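Local coordinates for protein elongation factor 1-gamma 1 (Saccharomyces cerevisiae, PDB 1NHY) that forms the gamma subunit of elongation factor 1 in protein synthesis, probably tethers that complex to other cell components, and binds eEFB1 through this GST-like N-terminal domain, at residues V16-V28 against I66-M79. Residues are numbered along the deposited sequence; the frame is centred on the assembly and turned at random.
Sequences VPRGLVKALKLDV and INYYLVKLSQDDKM
The carboxamide of Asn-67 lies among Val-16, Pro-17 and Leu-20: Val-16 CG1 and Leu-20 CD1 are on one side of its plane, and the Pro-17 ring lies beside the nitrogen end, though how closely is doubtful. Val-16 CG1 is 3.7 Å from Asn-67 CG and the two side chains cross at nearly a right angle. With CG anti to its carbonyl carbon (chi1 -79°), Asn-67 brings this amide up to helix 12-24. Shortening Asn-67 to alanine would remove the amide and is likely to leave a gap beside Val-16 CG1 and Leu-20 CD1. No hydrogen bond spans the contact; the remainder is largely aliphatic. Leu-70 puts CD1 against the Pro-17 backbone and Val-21 CG2, while Leu-20 CD2 meets Val-71 CG2 at 3.9 Å. Beyond the Schellman motif at Lys-25 the chain returns, bringing Leu-26 CD1 within 3.5 Å of Leu-70 CB and Leu-26 CD2 3.7 Å from Leu-73 CB. Leu-24 spreads its branches, CD1 on Ser-74 CB (3.6 Å) and CD2 against the methyl CE of selenomethionine Met-79. Segments 16-24 and 66-73 run parallel, at 5° with axes 9.4 Å apart. On the sheet side, Leu-6 of strand 5-7 touches Pro-17, Val-21 and Val-28. Helix 12-24 is the helix of the beta-alpha-beta crossover between parallel strands 5-7 and 29-31; paired with helix 63-73 over the sheet, it marks the thioredoxin-like N-terminal subdomain of this glutathione S-transferase-like domain.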
ATOM      1  N   VAL A  16      -4.474   1.638   3.024  1.00 53.84           N
ATOM      2  CA  VAL A  16      -5.507   0.950   2.252  1.00 50.47           C
ATOM      3  C   VAL A  16      -6.664   0.437   3.103  1.00 48.94           C
ATOM      4  O   VAL A  16      -7.815   0.703   2.789  1.00 49.31           O
ATOM      5  CB  VAL A  16      -4.926  -0.206   1.417  1.00 48.60           C
ATOM      6  CG1 VAL A  16      -6.055  -0.999   0.769  1.00 47.24           C
ATOM      7  CG2 VAL A  16      -4.009   0.357   0.341  1.00 47.17           C
ATOM      8  N   PRO A  17      -6.384  -0.310   4.177  1.00 47.37           N
ATOM      9  CA  PRO A  17      -7.504  -0.793   4.988  1.00 46.80           C
ATOM     10  C   PRO A  17      -8.422   0.346   5.368  1.00 48.63           C
ATOM     11  O   PRO A  17      -9.643   0.249   5.212  1.00 49.26           O
ATOM     12  CB  PRO A  17      -6.814  -1.379   6.199  1.00 46.72           C
ATOM     13  CG  PRO A  17      -5.550  -1.939   5.597  1.00 47.48           C
ATOM     14  CD  PRO A  17      -5.103  -0.853   4.660  1.00 47.65           C
ATOM     15  N   ARG A  18      -7.832   1.439   5.855  1.00 51.10           N
ATOM     16  CA  ARG A  18      -8.616   2.596   6.265  1.00 51.67           C
ATOM     17  C   ARG A  18      -9.415   3.143   5.089  1.00 51.18           C
ATOM     18  O   ARG A  18     -10.620   3.398   5.216  1.00 50.54           O
ATOM     19  CB  ARG A  18      -7.716   3.685   6.844  1.00 54.06           C
ATOM     20  CG  ARG A  18      -8.515   4.860   7.390  1.00 59.34           C
ATOM     21  CD  ARG A  18      -7.634   5.880   8.076  1.00 59.39           C
ATOM     22  NE  ARG A  18      -7.205   5.411   9.382  1.00 58.64           N
ATOM     23  CZ  ARG A  18      -5.947   5.146   9.705  1.00 58.14           C
ATOM     24  NH1 ARG A  18      -4.978   5.310   8.801  1.00 56.33           N
ATOM     25  NH2 ARG A  18      -5.669   4.721  10.939  1.00 59.13           N
ATOM     26  N   GLY A  19      -8.745   3.316   3.948  1.00 51.39           N
ATOM     27  CA  GLY A  19      -9.429   3.808   2.764  1.00 52.09           C
ATOM     28  C   GLY A  19     -10.561   2.887   2.324  1.00 53.36           C
ATOM     29  O   GLY A  19     -11.625   3.342   1.906  1.00 54.25           O
ATOM     30  N   LEU A  20     -10.330   1.584   2.429  1.00 53.37           N
ATOM     31  CA  LEU A  20     -11.312   0.584   2.040  1.00 52.10           C
ATOM     32  C   LEU A  20     -12.571   0.735   2.837  1.00 53.31           C
ATOM     33  O   LEU A  20     -13.673   0.625   2.301  1.00 54.76           O
ATOM     34  CB  LEU A  20     -10.762  -0.826   2.256  1.00 50.49           C
ATOM     35  CG  LEU A  20      -9.760  -1.337   1.218  1.00 48.48           C
ATOM     36  CD1 LEU A  20      -9.189  -2.667   1.678  1.00 46.96           C
ATOM     37  CD2 LEU A  20     -10.447  -1.475  -0.131  1.00 46.77           C
ATOM     38  N   VAL A  21     -12.414   0.967   4.128  1.00 53.68           N
ATOM     39  CA  VAL A  21     -13.588   1.124   4.957  1.00 54.71           C
ATOM     40  C   VAL A  21     -14.382   2.324   4.482  1.00 56.56           C
ATOM     41  O   VAL A  21     -15.579   2.226   4.230  1.00 57.21           O
ATOM     42  CB  VAL A  21     -13.199   1.305   6.402  1.00 53.25           C
ATOM     43  CG1 VAL A  21     -14.433   1.300   7.280  1.00 50.49           C
ATOM     44  CG2 VAL A  21     -12.241   0.191   6.785  1.00 53.33           C
ATOM     45  N   LYS A  22     -13.706   3.458   4.335  1.00 58.75           N
ATOM     46  CA  LYS A  22     -14.384   4.665   3.876  1.00 60.56           C
ATOM     47  C   LYS A  22     -15.034   4.412   2.521  1.00 58.77           C
ATOM     48  O   LYS A  22     -16.265   4.360   2.415  1.00 58.67           O
ATOM     49  CB  LYS A  22     -13.392   5.832   3.779  1.00 63.93           C
ATOM     50  CG  LYS A  22     -12.537   5.979   5.042  1.00 70.64           C
ATOM     51  CD  LYS A  22     -11.501   7.102   4.937  1.00 74.92           C
ATOM     52  CE  LYS A  22     -12.113   8.462   5.277  1.00 77.47           C
ATOM     53  NZ  LYS A  22     -13.291   8.793   4.414  1.00 79.48           N
ATOM     54  N   ALA A  23     -14.202   4.234   1.496  1.00 56.43           N
ATOM     55  CA  ALA A  23     -14.680   4.007   0.135  1.00 55.84           C
ATOM     56  C   ALA A  23     -15.744   2.924  -0.036  1.00 56.34           C
ATOM     57  O   ALA A  23     -16.705   3.116  -0.778  1.00 56.10           O
ATOM     58  CB  ALA A  23     -13.510   3.715  -0.775  1.00 54.75           C
ATOM     59  N   LEU A  24     -15.588   1.782   0.628  1.00 57.68           N
ATOM     60  CA  LEU A  24     -16.587   0.736   0.490  1.00 57.66           C
ATOM     61  C   LEU A  24     -17.748   0.984   1.434  1.00 58.62           C
ATOM     62  O   LEU A  24     -18.744   0.261   1.419  1.00 59.48           O
ATOM     63  CB  LEU A  24     -15.975  -0.631   0.758  1.00 56.32           C
ATOM     64  CG  LEU A  24     -14.972  -1.119  -0.291  1.00 55.88           C
ATOM     65  CD1 LEU A  24     -14.675  -2.573   0.020  1.00 56.53           C
ATOM     66  CD2 LEU A  24     -15.521  -0.980  -1.713  1.00 53.43           C
ATOM     67  N   LYS A  25     -17.622   2.034   2.239  1.00 58.30           N
ATOM     68  CA  LYS A  25     -18.643   2.393   3.207  1.00 58.46           C
ATOM     69  C   LYS A  25     -18.919   1.224   4.145  1.00 58.22           C
ATOM     70  O   LYS A  25     -20.060   0.982   4.534  1.00 57.66           O
ATOM     71  CB  LYS A  25     -19.939   2.804   2.502  1.00 59.13           C
ATOM     72  CG  LYS A  25     -19.896   4.159   1.805  1.00 61.38           C
ATOM     73  CD  LYS A  25     -21.271   4.830   1.894  1.00 64.04           C
ATOM     74  CE  LYS A  25     -21.361   6.162   1.131  1.00 65.76           C
ATOM     75  NZ  LYS A  25     -22.681   6.867   1.384  1.00 66.96           N
ATOM     76  N   LEU A  26     -17.869   0.490   4.494  1.00 58.88           N
ATOM     77  CA  LEU A  26     -18.026  -0.638   5.391  1.00 59.41           C
ATOM     78  C   LEU A  26     -18.467  -0.116   6.753  1.00 60.33           C
ATOM     79  O   LEU A  26     -18.058   0.968   7.175  1.00 60.13           O
ATOM     80  CB  LEU A  26     -16.705  -1.397   5.517  1.00 58.51           C
ATOM     81  CG  LEU A  26     -16.270  -2.078   4.223  1.00 58.70           C
ATOM     82  CD1 LEU A  26     -14.881  -2.677   4.393  1.00 59.27           C
ATOM     83  CD2 LEU A  26     -17.279  -3.155   3.864  1.00 58.15           C
ATOM     84  N   ASP A  27     -19.309  -0.884   7.428  1.00 61.09           N
ATOM     85  CA  ASP A  27     -19.795  -0.499   8.736  1.00 62.52           C
ATOM     86  C   ASP A  27     -18.768  -0.896   9.785  1.00 61.68           C
ATOM     87  O   ASP A  27     -19.095  -1.422  10.854  1.00 62.27           O
ATOM     88  CB  ASP A  27     -21.098  -1.212   9.019  1.00 67.27           C
ATOM     89  CG  ASP A  27     -21.874  -0.571  10.150  1.00 72.66           C
ATOM     90  OD1 ASP A  27     -21.247  -0.077  11.130  1.00 74.89           O
ATOM     91  OD2 ASP A  27     -23.123  -0.573  10.054  1.00 75.69           O
ATOM     92  N   VAL A  28     -17.514  -0.633   9.470  1.00 59.96           N
ATOM     93  CA  VAL A  28     -16.429  -0.985  10.357  1.00 58.29           C
ATOM     94  C   VAL A  28     -15.877   0.240  11.071  1.00 58.29           C
ATOM     95  O   VAL A  28     -15.634   1.276  10.447  1.00 59.10           O
ATOM     96  CB  VAL A  28     -15.313  -1.670   9.556  1.00 56.88           C
ATOM     97  CG1 VAL A  28     -14.188  -2.089  10.474  1.00 57.34           C
ATOM     98  CG2 VAL A  28     -15.898  -2.853   8.809  1.00 56.97           C
ATOM     99  N   ILE A  66      -6.416  -8.363   6.114  1.00 54.16           N
ATOM    100  CA  ILE A  66      -7.494  -7.431   6.407  1.00 53.42           C
ATOM    101  C   ILE A  66      -8.052  -6.775   5.146  1.00 52.52           C
ATOM    102  O   ILE A  66      -9.275  -6.676   4.978  1.00 52.28           O
ATOM    103  CB  ILE A  66      -7.035  -6.373   7.402  1.00 52.29           C
ATOM    104  CG1 ILE A  66      -6.650  -7.070   8.702  1.00 52.03           C
ATOM    105  CG2 ILE A  66      -8.159  -5.384   7.663  1.00 51.72           C
ATOM    106  CD1 ILE A  66      -5.713  -6.302   9.545  1.00 54.86           C
ATOM    107  N   ASN A  67      -7.163  -6.346   4.256  1.00 50.53           N
ATOM    108  CA  ASN A  67      -7.593  -5.718   3.016  1.00 50.67           C
ATOM    109  C   ASN A  67      -8.572  -6.597   2.282  1.00 50.77           C
ATOM    110  O   ASN A  67      -9.655  -6.159   1.910  1.00 52.39           O
ATOM    111  CB  ASN A  67      -6.397  -5.437   2.123  1.00 51.61           C
ATOM    112  CG  ASN A  67      -5.651  -4.197   2.542  1.00 55.09           C
ATOM    113  OD1 ASN A  67      -4.484  -4.016   2.200  1.00 57.54           O
ATOM    114  ND2 ASN A  67      -6.323  -3.325   3.281  1.00 55.80           N
ATOM    115  N   TYR A  68      -8.190  -7.847   2.077  1.00 50.53           N
ATOM    116  CA  TYR A  68      -9.039  -8.810   1.377  1.00 48.71           C
ATOM    117  C   TYR A  68     -10.354  -9.017   2.118  1.00 48.04           C
ATOM    118  O   TYR A  68     -11.431  -9.010   1.518  1.00 46.69           O
ATOM    119  CB  TYR A  68      -8.313 -10.147   1.258  1.00 48.70           C
ATOM    120  CG  TYR A  68      -9.165 -11.260   0.693  1.00 49.87           C
ATOM    121  CD1 TYR A  68      -9.371 -11.392  -0.682  1.00 49.06           C
ATOM    122  CD2 TYR A  68      -9.780 -12.186   1.541  1.00 49.62           C
ATOM    123  CE1 TYR A  68     -10.162 -12.411  -1.195  1.00 49.30           C
ATOM    124  CE2 TYR A  68     -10.575 -13.208   1.038  1.00 49.76           C
ATOM    125  CZ  TYR A  68     -10.757 -13.315  -0.329  1.00 51.41           C
ATOM    126  OH  TYR A  68     -11.529 -14.338  -0.827  1.00 53.81           O
ATOM    127  N   TYR A  69     -10.252  -9.212   3.429  1.00 47.97           N
ATOM    128  CA  TYR A  69     -11.432  -9.411   4.242  1.00 48.78           C
ATOM    129  C   TYR A  69     -12.377  -8.222   4.055  1.00 48.93           C
ATOM    130  O   TYR A  69     -13.545  -8.388   3.690  1.00 49.76           O
ATOM    131  CB  TYR A  69     -11.046  -9.521   5.711  1.00 49.02           C
ATOM    132  CG  TYR A  69     -12.191  -9.986   6.578  1.00 51.02           C
ATOM    133  CD1 TYR A  69     -12.411 -11.345   6.785  1.00 52.45           C
ATOM    134  CD2 TYR A  69     -13.047  -9.070   7.203  1.00 52.83           C
ATOM    135  CE1 TYR A  69     -13.449 -11.792   7.598  1.00 54.47           C
ATOM    136  CE2 TYR A  69     -14.085  -9.501   8.016  1.00 54.65           C
ATOM    137  CZ  TYR A  69     -14.274 -10.867   8.214  1.00 56.18           C
ATOM    138  OH  TYR A  69     -15.259 -11.317   9.063  1.00 56.58           O
ATOM    139  N   LEU A  70     -11.868  -7.021   4.313  1.00 48.25           N
ATOM    140  CA  LEU A  70     -12.702  -5.842   4.164  1.00 47.69           C
ATOM    141  C   LEU A  70     -13.351  -5.809   2.791  1.00 47.41           C
ATOM    142  O   LEU A  70     -14.565  -5.637   2.671  1.00 46.60           O
ATOM    143  CB  LEU A  70     -11.889  -4.573   4.358  1.00 46.67           C
ATOM    144  CG  LEU A  70     -11.301  -4.456   5.745  1.00 46.82           C
ATOM    145  CD1 LEU A  70     -10.245  -3.383   5.680  1.00 46.58           C
ATOM    146  CD2 LEU A  70     -12.374  -4.138   6.778  1.00 45.50           C
ATOM    147  N   VAL A  71     -12.560  -5.974   1.743  1.00 46.14           N
ATOM    148  CA  VAL A  71     -13.167  -5.918   0.423  1.00 46.54           C
ATOM    149  C   VAL A  71     -14.354  -6.851   0.297  1.00 47.98           C
ATOM    150  O   VAL A  71     -15.393  -6.467  -0.226  1.00 48.87           O
ATOM    151  CB  VAL A  71     -12.198  -6.280  -0.697  1.00 45.32           C
ATOM    152  CG1 VAL A  71     -12.953  -6.333  -2.007  1.00 43.15           C
ATOM    153  CG2 VAL A  71     -11.088  -5.250  -0.773  1.00 44.99           C
ATOM    154  N   LYS A  72     -14.202  -8.082   0.778  1.00 48.87           N
ATOM    155  CA  LYS A  72     -15.281  -9.060   0.693  1.00 49.03           C
ATOM    156  C   LYS A  72     -16.504  -8.702   1.532  1.00 50.11           C
ATOM    157  O   LYS A  72     -17.598  -9.148   1.226  1.00 51.04           O
ATOM    158  CB  LYS A  72     -14.770 -10.441   1.103  1.00 47.27           C
ATOM    159  CG  LYS A  72     -13.757 -11.057   0.142  1.00 46.81           C
ATOM    160  CD  LYS A  72     -14.381 -11.403  -1.192  1.00 45.43           C
ATOM    161  CE  LYS A  72     -13.421 -12.211  -2.032  1.00 46.93           C
ATOM    162  NZ  LYS A  72     -13.990 -12.487  -3.382  1.00 50.45           N
ATOM    163  N   LEU A  73     -16.320  -7.919   2.593  1.00 52.65           N
ATOM    164  CA  LEU A  73     -17.438  -7.511   3.447  1.00 55.98           C
ATOM    165  C   LEU A  73     -18.393  -6.623   2.684  1.00 58.72           C
ATOM    166  O   LEU A  73     -19.579  -6.525   3.006  1.00 59.79           O
ATOM    167  CB  LEU A  73     -16.948  -6.714   4.637  1.00 56.84           C
ATOM    168  CG  LEU A  73     -16.549  -7.508   5.850  1.00 58.77           C
ATOM    169  CD1 LEU A  73     -15.941  -6.552   6.840  1.00 62.31           C
ATOM    170  CD2 LEU A  73     -17.758  -8.198   6.435  1.00 60.53           C
ATOM    171  N   SER A  74     -17.851  -5.939   1.688  1.00 61.06           N
ATOM    172  CA  SER A  74     -18.650  -5.054   0.875  1.00 63.37           C
ATOM    173  C   SER A  74     -19.771  -5.821   0.205  1.00 66.33           C
ATOM    174  O   SER A  74     -19.655  -7.014  -0.077  1.00 65.56           O
ATOM    175  CB  SER A  74     -17.774  -4.393  -0.183  1.00 62.94           C
ATOM    176  OG  SER A  74     -18.533  -3.994  -1.309  1.00 60.98           O
ATOM    177  N   GLN A  75     -20.869  -5.119  -0.042  1.00 70.81           N
ATOM    178  CA  GLN A  75     -22.020  -5.701  -0.695  1.00 73.66           C
ATOM    179  C   GLN A  75     -22.031  -5.245  -2.196  1.00 74.48           C
ATOM    180  O   GLN A  75     -22.820  -5.821  -2.943  1.00 75.38           O
ATOM    181  CB  GLN A  75     -23.304  -5.246  -0.010  1.00 75.87           C
ATOM    182  CG  GLN A  75     -23.198  -5.137   1.496  1.00 80.33           C
ATOM    183  CD  GLN A  75     -24.558  -5.064   2.153  1.00 82.21           C
ATOM    184  OE1 GLN A  75     -25.328  -4.115   1.940  1.00 83.11           O
ATOM    185  NE2 GLN A  75     -24.873  -6.077   2.953  1.00 81.70           N
ATOM    186  N   ASP A  76     -21.210  -4.310  -2.549  1.00 75.78           N
ATOM    187  CA  ASP A  76     -21.105  -3.755  -3.950  1.00 77.56           C
ATOM    188  C   ASP A  76     -20.384  -4.740  -4.886  1.00 78.66           C
ATOM    189  O   ASP A  76     -19.171  -4.638  -5.093  1.00 79.67           O
ATOM    190  CB  ASP A  76     -20.332  -2.414  -3.921  1.00 78.01           C
ATOM    191  CG  ASP A  76     -20.483  -1.601  -5.219  1.00 79.03           C
ATOM    192  OD1 ASP A  76     -20.516  -2.209  -6.317  1.00 80.60           O
ATOM    193  OD2 ASP A  76     -20.546  -0.345  -5.134  1.00 77.87           O
ATOM    194  N   ASP A  77     -21.126  -5.680  -5.466  1.00 80.07           N
ATOM    195  CA  ASP A  77     -20.526  -6.679  -6.352  1.00 80.76           C
ATOM    196  C   ASP A  77     -19.607  -6.120  -7.415  1.00 79.94           C
ATOM    197  O   ASP A  77     -18.561  -6.700  -7.702  1.00 80.39           O
ATOM    198  CB  ASP A  77     -21.601  -7.524  -7.034  1.00 84.01           C
ATOM    199  CG  ASP A  77     -21.805  -8.872  -6.355  1.00 87.70           C
ATOM    200  OD1 ASP A  77     -22.203  -8.885  -5.162  1.00 89.25           O
ATOM    201  OD2 ASP A  77     -21.567  -9.915  -7.015  1.00 88.92           O
ATOM    202  N   LYS A  78     -19.991  -5.001  -8.003  1.00 78.88           N
ATOM    203  CA  LYS A  78     -19.179  -4.404  -9.041  1.00 79.04           C
ATOM    204  C   LYS A  78     -17.814  -4.001  -8.488  1.00 78.58           C
ATOM    205  O   LYS A  78     -16.787  -4.175  -9.148  1.00 78.10           O
ATOM    206  CB  LYS A  78     -19.913  -3.207  -9.636  1.00 80.09           C
ATOM    207  CG  LYS A  78     -21.378  -3.516  -9.962  1.00 83.83           C
ATOM    208  CD  LYS A  78     -22.262  -3.514  -8.690  1.00 84.85           C
ATOM    209  CE  LYS A  78     -23.421  -4.517  -8.785  1.00 85.03           C
ATOM    210  NZ  LYS A  78     -24.259  -4.582  -7.550  1.00 83.19           N
HETATM  211  N   MSE A  79     -17.802  -3.483  -7.266  1.00 78.58           N
HETATM  212  CA  MSE A  79     -16.566  -3.071  -6.623  1.00 79.11           C
HETATM  213  C   MSE A  79     -15.651  -4.245  -6.323  1.00 75.31           C
HETATM  214  O   MSE A  79     -14.450  -4.212  -6.598  1.00 75.27           O
HETATM  215  CB  MSE A  79     -16.879  -2.335  -5.328  1.00 86.43           C
HETATM  216  CG  MSE A  79     -16.931  -0.841  -5.498  1.00 96.55           C
HETATM  217 SE   MSE A  79     -15.283  -0.296  -6.323  1.00113.19          SE
HETATM  218  CE  MSE A  79     -14.133  -0.549  -4.770  1.00108.56           C
TER